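Endoglucanase FnCel5A (Fervidobacterium nodosum, PDB 3RJY) is a heat-stable glycosyl hydrolase family 5 enzyme that probably hydrolyses internal beta-1,4-glucosidic bonds of cellulose. Local coordinates at residues Ile176-Trp181 with Ile198-His203; Asn143-Asn148 with Asn180-Ser185; His22-Gly27 with Trp293-Gly298; Thr211-Glu216 with Ser265-Glu270. One frame throughout, in Å; residues are numbered along the deposited sequence.

Contact 1. Residues Ile176-Trp181 with Ile198-His203; sequences IDVPNW and IIVSFH. With GLC (alpha-D-glucopyranose), chain C.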
# COMPACT_ATOMS: atom_id res chain seq x y z
N ILE A 176 5.88 6.30 4.87
CA ILE A 176 6.45 5.47 5.92
C ILE A 176 5.39 4.52 6.53
O ILE A 176 4.43 4.97 7.15
CB ILE A 176 7.09 6.33 7.05
CG1 ILE A 176 7.90 7.52 6.48
CG2 ILE A 176 7.93 5.46 7.98
CD1 ILE A 176 9.00 7.17 5.44
N ASP A 177 5.61 3.22 6.39
CA ASP A 177 4.69 2.24 6.96
C ASP A 177 4.82 2.11 8.47
O ASP A 177 5.91 2.20 9.04
CB ASP A 177 4.84 0.87 6.32
CG ASP A 177 4.23 0.80 4.95
OD1 ASP A 177 4.30 1.81 4.21
OD2 ASP A 177 3.73 -0.28 4.60
N VAL A 178 3.67 1.88 9.09
CA VAL A 178 3.59 1.55 10.50
C VAL A 178 4.23 0.16 10.64
O VAL A 178 4.10 -0.66 9.73
CB VAL A 178 2.10 1.64 10.96
CG1 VAL A 178 1.84 0.89 12.22
CG2 VAL A 178 1.67 3.12 11.08
N PRO A 179 4.95 -0.10 11.76
CA PRO A 179 5.57 -1.41 11.95
C PRO A 179 4.54 -2.46 12.39
O PRO A 179 3.35 -2.16 12.45
CB PRO A 179 6.59 -1.14 13.05
CG PRO A 179 5.94 -0.08 13.88
CD PRO A 179 5.26 0.82 12.88
N ASN A 180 5.00 -3.67 12.67
CA ASN A 180 4.12 -4.80 13.03
C ASN A 180 2.98 -5.04 12.03
O ASN A 180 1.80 -4.94 12.37
CB ASN A 180 3.59 -4.62 14.46
CG ASN A 180 4.15 -5.64 15.42
OD1 ASN A 180 5.07 -5.35 16.19
ND2 ASN A 180 3.61 -6.87 15.35
N TRP A 181 3.37 -5.35 10.79
CA TRP A 181 2.45 -5.54 9.66
C TRP A 181 1.58 -4.29 9.34
O TRP A 181 0.59 -4.39 8.61
CB TRP A 181 1.58 -6.81 9.86
CG TRP A 181 2.34 -8.08 10.23
CD1 TRP A 181 2.38 -8.69 11.46
CD2 TRP A 181 3.16 -8.88 9.36
NE1 TRP A 181 3.17 -9.82 11.41
CE2 TRP A 181 3.66 -9.96 10.13
CE3 TRP A 181 3.52 -8.79 8.01
CZ2 TRP A 181 4.50 -10.94 9.59
CZ3 TRP A 181 4.37 -9.78 7.48
CH2 TRP A 181 4.84 -10.84 8.27
N ILE A 198 6.68 13.58 4.17
CA ILE A 198 6.39 12.18 4.43
C ILE A 198 4.90 12.00 4.76
O ILE A 198 4.22 12.94 5.19
CB ILE A 198 7.29 11.58 5.56
CG1 ILE A 198 7.09 12.34 6.87
CG2 ILE A 198 8.79 11.59 5.14
CD1 ILE A 198 7.62 11.61 8.08
N ILE A 199 4.40 10.80 4.53
CA ILE A 199 3.04 10.43 4.85
C ILE A 199 3.14 9.09 5.57
O ILE A 199 3.89 8.23 5.14
CB ILE A 199 2.13 10.33 3.57
CG1 ILE A 199 2.00 11.69 2.87
CG2 ILE A 199 0.73 9.79 3.92
CD1 ILE A 199 1.19 11.68 1.55
N VAL A 200 2.40 8.94 6.67
CA VAL A 200 2.42 7.69 7.42
C VAL A 200 1.29 6.79 6.90
O VAL A 200 0.18 7.26 6.61
CB VAL A 200 2.36 7.94 8.96
CG1 VAL A 200 2.12 6.65 9.73
CG2 VAL A 200 3.65 8.60 9.42
N SER A 201 1.60 5.52 6.71
CA SER A 201 0.60 4.59 6.20
C SER A 201 0.37 3.42 7.16
O SER A 201 1.32 2.84 7.68
CB SER A 201 1.00 4.07 4.82
OG SER A 201 0.01 3.20 4.32
N PHE A 202 -0.91 3.10 7.38
CA PHE A 202 -1.32 1.85 8.05
C PHE A 202 -2.21 1.03 7.13
O PHE A 202 -2.72 1.54 6.15
CB PHE A 202 -1.96 2.12 9.44
CG PHE A 202 -3.44 2.46 9.41
CD1 PHE A 202 -4.40 1.50 9.76
CD2 PHE A 202 -3.88 3.73 9.06
CE1 PHE A 202 -5.76 1.82 9.76
CE2 PHE A 202 -5.24 4.04 9.05
CZ PHE A 202 -6.17 3.09 9.40
N HIS A 203 -2.38 -0.25 7.45
CA HIS A 203 -3.25 -1.15 6.70
C HIS A 203 -4.39 -1.61 7.58
O HIS A 203 -4.23 -1.70 8.80
CB HIS A 203 -2.47 -2.35 6.15
CG HIS A 203 -1.43 -1.96 5.14
ND1 HIS A 203 -0.49 -2.85 4.66
CD2 HIS A 203 -1.19 -0.79 4.50
CE1 HIS A 203 0.28 -2.25 3.78
NE2 HIS A 203 -0.12 -0.99 3.67
C1 GLC C . -0.68 -9.73 8.42
C2 GLC C . -1.01 -8.29 8.86
C3 GLC C . -1.98 -7.60 7.92
C4 GLC C . -1.57 -7.69 6.45
C5 GLC C . -1.04 -9.08 6.09
C6 GLC C . 0.34 -9.07 5.39
O1 GLC C . -0.99 -10.69 9.45
O2 GLC C . -1.51 -8.27 10.17
O3 GLC C . -2.01 -6.24 8.27
O4 GLC C . -2.70 -7.47 5.63
O5 GLC C . -1.25 -10.04 7.15
O6 GLC C . 0.04 -8.49 4.12
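Two adjacent parallel strands of the (beta/alpha)8 barrel, 174-177 and 198-204, meet here, with I176 bridged to V200 and D177 to S201. I176 gives its N to I199 O (2.8 Å) and takes S201 N on its own O (2.9 Å); just past the strand, V178 N adds a bond to S201 O. I176 and V200 share one face of the sheet; I176 packs there on W154 and Y158 of helix 151-166, and branched apolar side chains suit this buried layer. With V178 CG1 anti to the backbone N (chi1 161°), CG2 is left to lie 3.8 Å from V200 CG1. D177 and S201 occupy the other face. D177 OD2 comes within 4.0 Å of H203 NE2, carboxylate and imidazole planes 78° apart, but each side chain finds its main partner in E144. Beyond the strand W181 meets the bound glucose: its O accepts from the sugar O3 (3.2 Å), while the sugar C1 stands over the indole. Cutting W181 back to alanine would spare that carbonyl but is likely to leave the sugar ring without its aromatic platform. Strand ends leading straight into sugar-binding loops are typical of TIM-barrel glycosidases.

Contact 2. Residues Asn143-Asn148 with Asn180-Ser185; sequences NEPAQN and NWSNYS. With GLC (alpha-D-glucopyranose), chain C.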
# COMPACT_ATOMS: atom_id res chain seq x y z
N ASN A 143 6.91 -2.09 2.58
CA ASN A 143 5.60 -2.60 2.95
C ASN A 143 5.61 -3.46 4.20
O ASN A 143 6.28 -4.50 4.25
CB ASN A 143 5.00 -3.40 1.78
CG ASN A 143 3.65 -4.02 2.11
OD1 ASN A 143 3.54 -5.24 2.33
ND2 ASN A 143 2.62 -3.21 2.13
N GLU A 144 4.85 -3.02 5.20
CA GLU A 144 4.57 -3.81 6.40
C GLU A 144 5.82 -4.36 7.08
O GLU A 144 6.08 -5.57 7.00
CB GLU A 144 3.58 -4.93 6.09
CG GLU A 144 2.17 -4.45 5.81
CD GLU A 144 1.17 -5.58 5.63
OE1 GLU A 144 1.49 -6.74 5.96
OE2 GLU A 144 0.06 -5.31 5.14
N PRO A 145 6.59 -3.47 7.73
CA PRO A 145 7.67 -3.96 8.58
C PRO A 145 7.12 -4.89 9.64
O PRO A 145 6.01 -4.65 10.17
CB PRO A 145 8.22 -2.67 9.21
CG PRO A 145 7.84 -1.60 8.25
CD PRO A 145 6.52 -1.99 7.73
N ALA A 146 7.86 -5.94 9.94
CA ALA A 146 7.40 -6.99 10.85
C ALA A 146 8.52 -7.94 11.27
O ALA A 146 9.65 -7.88 10.75
CB ALA A 146 6.26 -7.77 10.22
N GLN A 147 8.18 -8.81 12.23
CA GLN A 147 9.05 -9.87 12.73
C GLN A 147 10.39 -9.35 13.24
O GLN A 147 10.41 -8.52 14.15
CB GLN A 147 9.19 -10.97 11.68
CG GLN A 147 7.87 -11.68 11.40
CD GLN A 147 7.92 -12.53 10.16
OE1 GLN A 147 8.72 -12.28 9.25
NE2 GLN A 147 7.06 -13.54 10.09
N ASN A 148 11.49 -9.82 12.67
CA ASN A 148 12.82 -9.35 13.06
C ASN A 148 13.05 -7.88 12.75
O ASN A 148 13.86 -7.23 13.40
CB ASN A 148 13.90 -10.20 12.39
CG ASN A 148 14.21 -11.46 13.15
OD1 ASN A 148 13.35 -12.34 13.31
ND2 ASN A 148 15.45 -11.57 13.63
N ASN A 180 5.00 -3.67 12.67
CA ASN A 180 4.12 -4.80 13.03
C ASN A 180 2.98 -5.04 12.03
O ASN A 180 1.80 -4.94 12.37
CB ASN A 180 3.59 -4.62 14.46
CG ASN A 180 4.15 -5.64 15.42
OD1 ASN A 180 5.07 -5.35 16.19
ND2 ASN A 180 3.61 -6.87 15.35
N TRP A 181 3.37 -5.35 10.79
CA TRP A 181 2.45 -5.54 9.66
C TRP A 181 1.58 -4.29 9.34
O TRP A 181 0.59 -4.39 8.61
CB TRP A 181 1.58 -6.81 9.86
CG TRP A 181 2.34 -8.08 10.23
CD1 TRP A 181 2.38 -8.69 11.46
CD2 TRP A 181 3.16 -8.88 9.36
NE1 TRP A 181 3.17 -9.82 11.41
CE2 TRP A 181 3.66 -9.96 10.13
CE3 TRP A 181 3.52 -8.79 8.01
CZ2 TRP A 181 4.50 -10.94 9.59
CZ3 TRP A 181 4.37 -9.78 7.48
CH2 TRP A 181 4.84 -10.84 8.27
N SER A 182 1.96 -3.12 9.86
CA SER A 182 1.22 -1.85 9.69
C SER A 182 -0.20 -1.88 10.29
O SER A 182 -1.09 -1.17 9.83
CB SER A 182 1.20 -1.40 8.22
OG SER A 182 2.52 -1.30 7.71
N ASN A 183 -0.37 -2.72 11.31
CA ASN A 183 -1.62 -2.84 12.05
C ASN A 183 -1.81 -1.52 12.79
O ASN A 183 -0.84 -0.94 13.33
CB ASN A 183 -1.52 -4.01 13.04
CG ASN A 183 -2.82 -4.25 13.82
OD1 ASN A 183 -3.16 -3.49 14.72
ND2 ASN A 183 -3.52 -5.33 13.49
N TYR A 184 -3.05 -1.03 12.80
CA TYR A 184 -3.38 0.28 13.39
C TYR A 184 -2.84 0.48 14.82
O TYR A 184 -2.44 1.59 15.17
CB TYR A 184 -4.91 0.53 13.39
CG TYR A 184 -5.59 -0.21 14.51
CD1 TYR A 184 -5.89 0.42 15.72
CD2 TYR A 184 -5.88 -1.58 14.38
CE1 TYR A 184 -6.48 -0.28 16.76
CE2 TYR A 184 -6.48 -2.28 15.39
CZ TYR A 184 -6.77 -1.63 16.58
OH TYR A 184 -7.36 -2.35 17.59
N SER A 185 -2.84 -0.59 15.63
CA SER A 185 -2.61 -0.49 17.08
C SER A 185 -1.14 -0.24 17.44
O SER A 185 -0.81 0.07 18.60
CB SER A 185 -3.14 -1.73 17.81
OG SER A 185 -2.36 -2.89 17.52
C1 GLC C . -0.68 -9.73 8.42
C2 GLC C . -1.01 -8.29 8.86
C3 GLC C . -1.98 -7.60 7.92
C4 GLC C . -1.57 -7.69 6.45
C5 GLC C . -1.04 -9.08 6.09
C6 GLC C . 0.34 -9.07 5.39
O1 GLC C . -0.99 -10.69 9.45
O2 GLC C . -1.51 -8.27 10.17
O3 GLC C . -2.01 -6.24 8.27
O4 GLC C . -2.70 -7.47 5.63
O5 GLC C . -1.25 -10.04 7.15
O6 GLC C . 0.04 -8.49 4.12
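The indole of W181 is sandwiched: the methyl of A146 sits on one face and the glucose of chain C on the opposite one. A146 CB stands 3.4 Å from the centroid of the six-membered ring and only 13° off its normal, a CH-pi contact for which a small, unbranched side chain is well suited. At the rim, E144 OE1 approaches CE3 of W181, and Q147 NE2 comes within 3.7 Å of W181 CZ2, the glutamine amide turned 71° from the indole plane. One backbone bond ties the loop carrying the ring to its neighbour: W181 N donates to P145 O (2.8 Å).

Both segments are loops that follow barrel strands, 137-140 and 174-177, at the end of the barrel where TIM-barrel glycosidases carry their active site, and N143-E144-P145 is the Asn-Glu-Pro motif familiar from family 5. The extended chain of E144 runs past W181, its CG 3.2 Å from W181 O, and delivers OE2 to H203 ND1 and, weakly, to the sugar O6. S182 packs its OG 3.7 Å from E144 CG, the hydroxyl itself being bonded to V178 O. Further along, N183 makes an Asx turn: its OD1 takes both S185 N (3.1 Å) and S185 OG (3.0 Å), the hydroxyl coming from well above the carbonyl plane.

Contact 3. Residues His22-Gly27 with Trp293-Gly298; sequences HGINMG and WEFCAG. With GLC (alpha-D-glucopyranose), chain D; PO4 (phosphate ion), chain E.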
# COMPACT_ATOMS: atom_id res chain seq x y z
N HIS A 22 -8.81 8.65 -3.21
CA HIS A 22 -9.31 7.27 -3.17
C HIS A 22 -8.61 6.50 -4.27
O HIS A 22 -8.80 6.78 -5.45
CB HIS A 22 -10.82 7.22 -3.41
CG HIS A 22 -11.62 7.84 -2.31
ND1 HIS A 22 -11.59 9.19 -2.04
CD2 HIS A 22 -12.50 7.30 -1.43
CE1 HIS A 22 -12.40 9.45 -1.03
NE2 HIS A 22 -12.96 8.32 -0.64
N GLY A 23 -7.79 5.54 -3.87
CA GLY A 23 -6.96 4.83 -4.80
C GLY A 23 -7.22 3.34 -4.75
O GLY A 23 -8.14 2.88 -4.07
N ILE A 24 -6.38 2.61 -5.49
CA ILE A 24 -6.49 1.16 -5.58
C ILE A 24 -5.10 0.54 -5.75
O ILE A 24 -4.21 1.16 -6.31
CB ILE A 24 -7.48 0.74 -6.72
CG1 ILE A 24 -7.96 -0.71 -6.54
CG2 ILE A 24 -6.91 0.99 -8.07
CD1 ILE A 24 -9.25 -1.02 -7.28
N ASN A 25 -4.93 -0.65 -5.20
CA ASN A 25 -3.68 -1.41 -5.30
C ASN A 25 -3.68 -2.29 -6.56
O ASN A 25 -4.67 -2.96 -6.85
CB ASN A 25 -3.51 -2.30 -4.07
CG ASN A 25 -2.92 -1.57 -2.88
OD1 ASN A 25 -1.69 -1.53 -2.71
ND2 ASN A 25 -3.78 -1.03 -2.03
N MET A 26 -2.58 -2.28 -7.30
CA MET A 26 -2.39 -3.20 -8.42
C MET A 26 -1.74 -4.47 -7.85
O MET A 26 -0.53 -4.67 -7.95
CB MET A 26 -1.52 -2.52 -9.49
CG MET A 26 -1.27 -3.33 -10.73
SD MET A 26 -2.72 -3.69 -11.76
CE MET A 26 -3.21 -2.07 -12.35
N GLY A 27 -2.56 -5.31 -7.24
CA GLY A 27 -2.11 -6.46 -6.44
C GLY A 27 -1.80 -7.65 -7.31
O GLY A 27 -2.24 -7.70 -8.45
N TRP A 293 -7.45 -2.75 -1.51
CA TRP A 293 -6.79 -3.99 -1.90
C TRP A 293 -7.85 -5.01 -2.37
O TRP A 293 -8.64 -5.50 -1.57
CB TRP A 293 -5.98 -4.56 -0.72
CG TRP A 293 -5.17 -5.79 -1.10
CD1 TRP A 293 -5.57 -7.10 -1.03
CD2 TRP A 293 -3.83 -5.81 -1.62
NE1 TRP A 293 -4.57 -7.93 -1.47
CE2 TRP A 293 -3.48 -7.17 -1.83
CE3 TRP A 293 -2.89 -4.82 -1.92
CZ2 TRP A 293 -2.23 -7.56 -2.35
CZ3 TRP A 293 -1.63 -5.21 -2.42
CH2 TRP A 293 -1.32 -6.57 -2.62
N GLU A 294 -7.90 -5.33 -3.67
CA GLU A 294 -7.04 -4.80 -4.73
C GLU A 294 -7.83 -4.69 -6.03
O GLU A 294 -9.05 -4.91 -6.06
CB GLU A 294 -5.75 -5.64 -4.91
CG GLU A 294 -5.86 -7.13 -4.55
CD GLU A 294 -6.68 -7.96 -5.53
OE1 GLU A 294 -7.15 -9.04 -5.11
OE2 GLU A 294 -6.84 -7.55 -6.72
N PHE A 295 -7.13 -4.39 -7.12
CA PHE A 295 -7.76 -4.12 -8.42
C PHE A 295 -8.61 -5.27 -9.02
O PHE A 295 -9.80 -5.08 -9.28
CB PHE A 295 -6.69 -3.63 -9.42
CG PHE A 295 -7.21 -3.38 -10.81
CD1 PHE A 295 -8.39 -2.67 -11.01
CD2 PHE A 295 -6.50 -3.84 -11.91
CE1 PHE A 295 -8.87 -2.46 -12.29
CE2 PHE A 295 -6.97 -3.61 -13.19
CZ PHE A 295 -8.15 -2.92 -13.39
N CYS A 296 -8.03 -6.45 -9.24
CA CYS A 296 -8.69 -7.44 -10.12
C CYS A 296 -8.50 -8.93 -9.82
O CYS A 296 -8.85 -9.78 -10.64
CB CYS A 296 -8.30 -7.18 -11.58
SG CYS A 296 -6.55 -7.53 -11.90
N ALA A 297 -7.97 -9.27 -8.66
CA ALA A 297 -7.78 -10.68 -8.35
C ALA A 297 -8.79 -11.12 -7.29
O ALA A 297 -9.96 -10.75 -7.37
CB ALA A 297 -6.34 -10.95 -7.93
N GLY A 298 -8.35 -11.91 -6.31
CA GLY A 298 -9.26 -12.48 -5.30
C GLY A 298 -9.98 -11.54 -4.33
O GLY A 298 -10.93 -11.96 -3.65
C1 GLC D . -1.01 -8.94 0.20
C2 GLC D . -2.05 -8.08 0.95
C3 GLC D . -2.74 -8.84 2.07
C4 GLC D . -3.29 -10.19 1.64
C5 GLC D . -2.33 -10.94 0.72
C6 GLC D . -2.98 -11.42 -0.60
O1 GLC D . 0.29 -8.35 0.22
O2 GLC D . -1.46 -6.91 1.45
O3 GLC D . -3.81 -8.05 2.51
O4 GLC D . -3.48 -11.01 2.77
O5 GLC D . -1.04 -10.30 0.64
O6 GLC D . -4.06 -10.71 -1.21
P PO4 E . -5.80 -14.56 -5.27
O1 PO4 E . -6.15 -13.10 -5.25
O2 PO4 E . -6.92 -15.36 -4.65
O3 PO4 E . -5.61 -14.96 -6.72
O4 PO4 E . -4.50 -14.82 -4.53
O HOH W 1 -4.96 -6.38 -8.35
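N25 CB lies 3.4 Å from W293 CE3, joining the first strand of the (beta/alpha)8 barrel, 22-25, to the loop after its last, 289-292. The W293 indole carries the glucose of chain D, the sugar C2 over one face and E294 CG over the opposite one. NE1 donates in the ring plane to the sugar O6 (2.8 Å, 156° at the hydrogen), and N25 OD1 lies in plane at another edge. With CG anti to the backbone N (chi1 -175°), the ring reaches out to the sugar from a backbone whose next peptide, W293-E294, is cis, a feature well known in this family. Trading W293 for alanine would probably cost O6 the N-H of the indole and open a gap between the sugar and E294.

One layer out, the N25 amide, 58° from the indole plane, is fixed by R59 at OD1 and by G259 O at ND2. F295 N bonds to N25 O (2.9 Å), tying the loop to the strand. The F295 ring then takes I24 CD1 at its edge, while M26, bent at chi2 and chi3, runs alongside: its CE is 3.8 Å from F295 CD2 and its SD 5.0 Å from the ring centroid, an oblique Met-aromatic contact. Glycine suits position 27, since a CB there would collide with E294 CG. E294 OE2 accepts A297 N on its syn lone pair (2.8 Å) and also a hydrogen bond from a water (2.7 Å), which donates a second one to G27 O at 3.0 Å.

Contact 4. Residues Thr211-Glu216 with Ser265-Glu270; sequences THQGAE and SKADME. With GLC (alpha-D-glucopyranose), chain D.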
# COMPACT_ATOMS: atom_id res chain seq x y z
N THR A 211 -12.19 -10.57 7.09
CA THR A 211 -11.57 -10.19 5.82
C THR A 211 -10.77 -11.32 5.16
O THR A 211 -10.65 -11.36 3.94
CB THR A 211 -10.66 -8.94 5.93
OG1 THR A 211 -9.60 -9.20 6.86
CG2 THR A 211 -11.46 -7.70 6.37
N HIS A 212 -10.22 -12.22 5.97
CA HIS A 212 -9.36 -13.27 5.43
C HIS A 212 -9.92 -14.66 5.59
O HIS A 212 -9.17 -15.64 5.53
CB HIS A 212 -7.94 -13.16 6.00
CG HIS A 212 -7.18 -11.99 5.47
ND1 HIS A 212 -6.16 -12.12 4.55
CD2 HIS A 212 -7.32 -10.66 5.70
CE1 HIS A 212 -5.70 -10.92 4.25
NE2 HIS A 212 -6.38 -10.02 4.93
N GLN A 213 -11.23 -14.76 5.77
CA GLN A 213 -11.92 -16.05 5.85
C GLN A 213 -11.81 -16.80 4.52
O GLN A 213 -12.09 -16.24 3.45
CB GLN A 213 -13.37 -15.89 6.29
CG GLN A 213 -14.30 -15.17 5.30
CD GLN A 213 -15.69 -14.95 5.90
OE1 GLN A 213 -16.47 -15.88 6.04
NE2 GLN A 213 -15.98 -13.70 6.28
N GLY A 214 -11.37 -18.05 4.61
CA GLY A 214 -11.20 -18.91 3.44
C GLY A 214 -9.95 -18.67 2.61
O GLY A 214 -9.77 -19.30 1.57
N ALA A 215 -9.10 -17.75 3.05
CA ALA A 215 -7.84 -17.45 2.36
C ALA A 215 -6.85 -18.57 2.64
O ALA A 215 -6.28 -18.65 3.74
CB ALA A 215 -7.29 -16.12 2.80
N GLU A 216 -6.65 -19.43 1.63
CA GLU A 216 -5.77 -20.61 1.72
C GLU A 216 -4.33 -20.30 2.16
O GLU A 216 -3.65 -21.19 2.69
CB GLU A 216 -5.73 -21.37 0.39
CG GLU A 216 -7.11 -21.71 -0.21
CD GLU A 216 -7.50 -23.19 -0.10
OE1 GLU A 216 -7.79 -23.67 1.02
OE2 GLU A 216 -7.54 -23.85 -1.17
N SER A 265 -12.91 -12.34 -1.33
CA SER A 265 -14.13 -12.72 -2.06
C SER A 265 -14.85 -13.99 -1.54
O SER A 265 -15.99 -14.27 -1.94
CB SER A 265 -13.85 -12.81 -3.56
OG SER A 265 -12.77 -13.70 -3.81
N LYS A 266 -14.19 -14.75 -0.66
CA LYS A 266 -14.82 -15.90 0.00
C LYS A 266 -15.66 -15.51 1.22
O LYS A 266 -16.29 -16.37 1.84
CB LYS A 266 -13.78 -16.98 0.35
CG LYS A 266 -13.30 -17.73 -0.88
CD LYS A 266 -12.54 -18.99 -0.54
CE LYS A 266 -12.09 -19.71 -1.82
NZ LYS A 266 -10.86 -20.52 -1.57
N ALA A 267 -15.64 -14.23 1.57
CA ALA A 267 -16.62 -13.64 2.48
C ALA A 267 -17.89 -13.34 1.67
O ALA A 267 -17.80 -13.07 0.48
CB ALA A 267 -16.05 -12.36 3.09
N ASP A 268 -19.06 -13.38 2.32
CA ASP A 268 -20.31 -13.08 1.60
C ASP A 268 -20.33 -11.61 1.15
O ASP A 268 -19.89 -10.72 1.88
CB ASP A 268 -21.56 -13.45 2.42
CG ASP A 268 -21.86 -12.46 3.52
OD1 ASP A 268 -21.32 -12.61 4.63
OD2 ASP A 268 -22.64 -11.52 3.28
N MET A 269 -20.81 -11.40 -0.07
CA MET A 269 -20.81 -10.08 -0.72
C MET A 269 -21.48 -8.97 0.10
O MET A 269 -20.93 -7.87 0.23
CB MET A 269 -21.45 -10.18 -2.12
CG MET A 269 -21.37 -8.91 -2.93
SD MET A 269 -19.69 -8.26 -3.17
CE MET A 269 -19.13 -9.25 -4.55
N GLU A 270 -22.67 -9.25 0.63
CA GLU A 270 -23.39 -8.32 1.48
C GLU A 270 -22.52 -7.81 2.64
O GLU A 270 -22.46 -6.61 2.89
CB GLU A 270 -24.67 -8.97 2.01
CG GLU A 270 -25.56 -8.02 2.81
CD GLU A 270 -26.81 -8.72 3.37
OE1 GLU A 270 -27.82 -8.01 3.55
OE2 GLU A 270 -26.79 -9.95 3.65
C1 GLC D . -1.01 -8.94 0.20
C2 GLC D . -2.05 -8.08 0.95
C3 GLC D . -2.74 -8.84 2.07
C4 GLC D . -3.29 -10.19 1.64
C5 GLC D . -2.33 -10.94 0.72
C6 GLC D . -2.98 -11.42 -0.60
O1 GLC D . 0.29 -8.35 0.22
O2 GLC D . -1.46 -6.91 1.45
O3 GLC D . -3.81 -8.05 2.51
O4 GLC D . -3.48 -11.01 2.77
O5 GLC D . -1.04 -10.30 0.64
O6 GLC D . -4.06 -10.71 -1.21
O HOH W 2 -11.17 -21.94 0.56
O HOH W 3 -7.82 -18.94 -1.11
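Q213 and G214 form the corner of a type II beta turn, H212 to A215, closed by A215 N on H212 O at 3.3 Å, and this corner rests against K266 and A267 just ahead of helix 269-285. Glycine fits the turn: G214 has a positive phi (79°), and a CB there would press on K266 CD. No direct hydrogen bond joins the two segments. Instead the extended K266 chain is laid along the turn, CB 3.6 Å from Q213 O and CD 3.5 Å from G214 O. Its ammonium is linked by water: NZ donates to one molecule (2.6 Å) that in turn donates to G214 O (3.2 Å), and weakly to a second that accepts E216 N. The E216 carboxylate is near without forming a salt bridge, OE2 being 4.7 Å from NZ. Nearer the helix, Q213 NE2 touches A267 CB at 3.5 Å; this amide is held by V226 O and F210 O, so a compact alanine suits a place this close to it. D268 caps the helix that follows. Next to this turn H212 lines the glucose pocket, and such packing between loops that follow successive barrel strands, 198-204 and 256-261, belongs to the substrate-binding end of a TIM barrel.

From the N terminus, the chain enters contact 3 at 22-27 on the first barrel strand and returns to it only at 293-298, so this contact joins the barrel's beginning to its end and encloses the other three. Contact 2 closes a loop from 143-148 to 180-185 around helix 151-166 and strand 174-177. Contact 1 opens at 176-181 before that loop has ended, shares N180 and W181 with it, and closes at 198-203; H203 to E144 ties the two together. Contact 4 follows in series, 211-216 to 265-270, and touches contact 3 through S265 OG and G298 O. Contacts 1 and 2 meet one glucose, contacts 3 and 4 another.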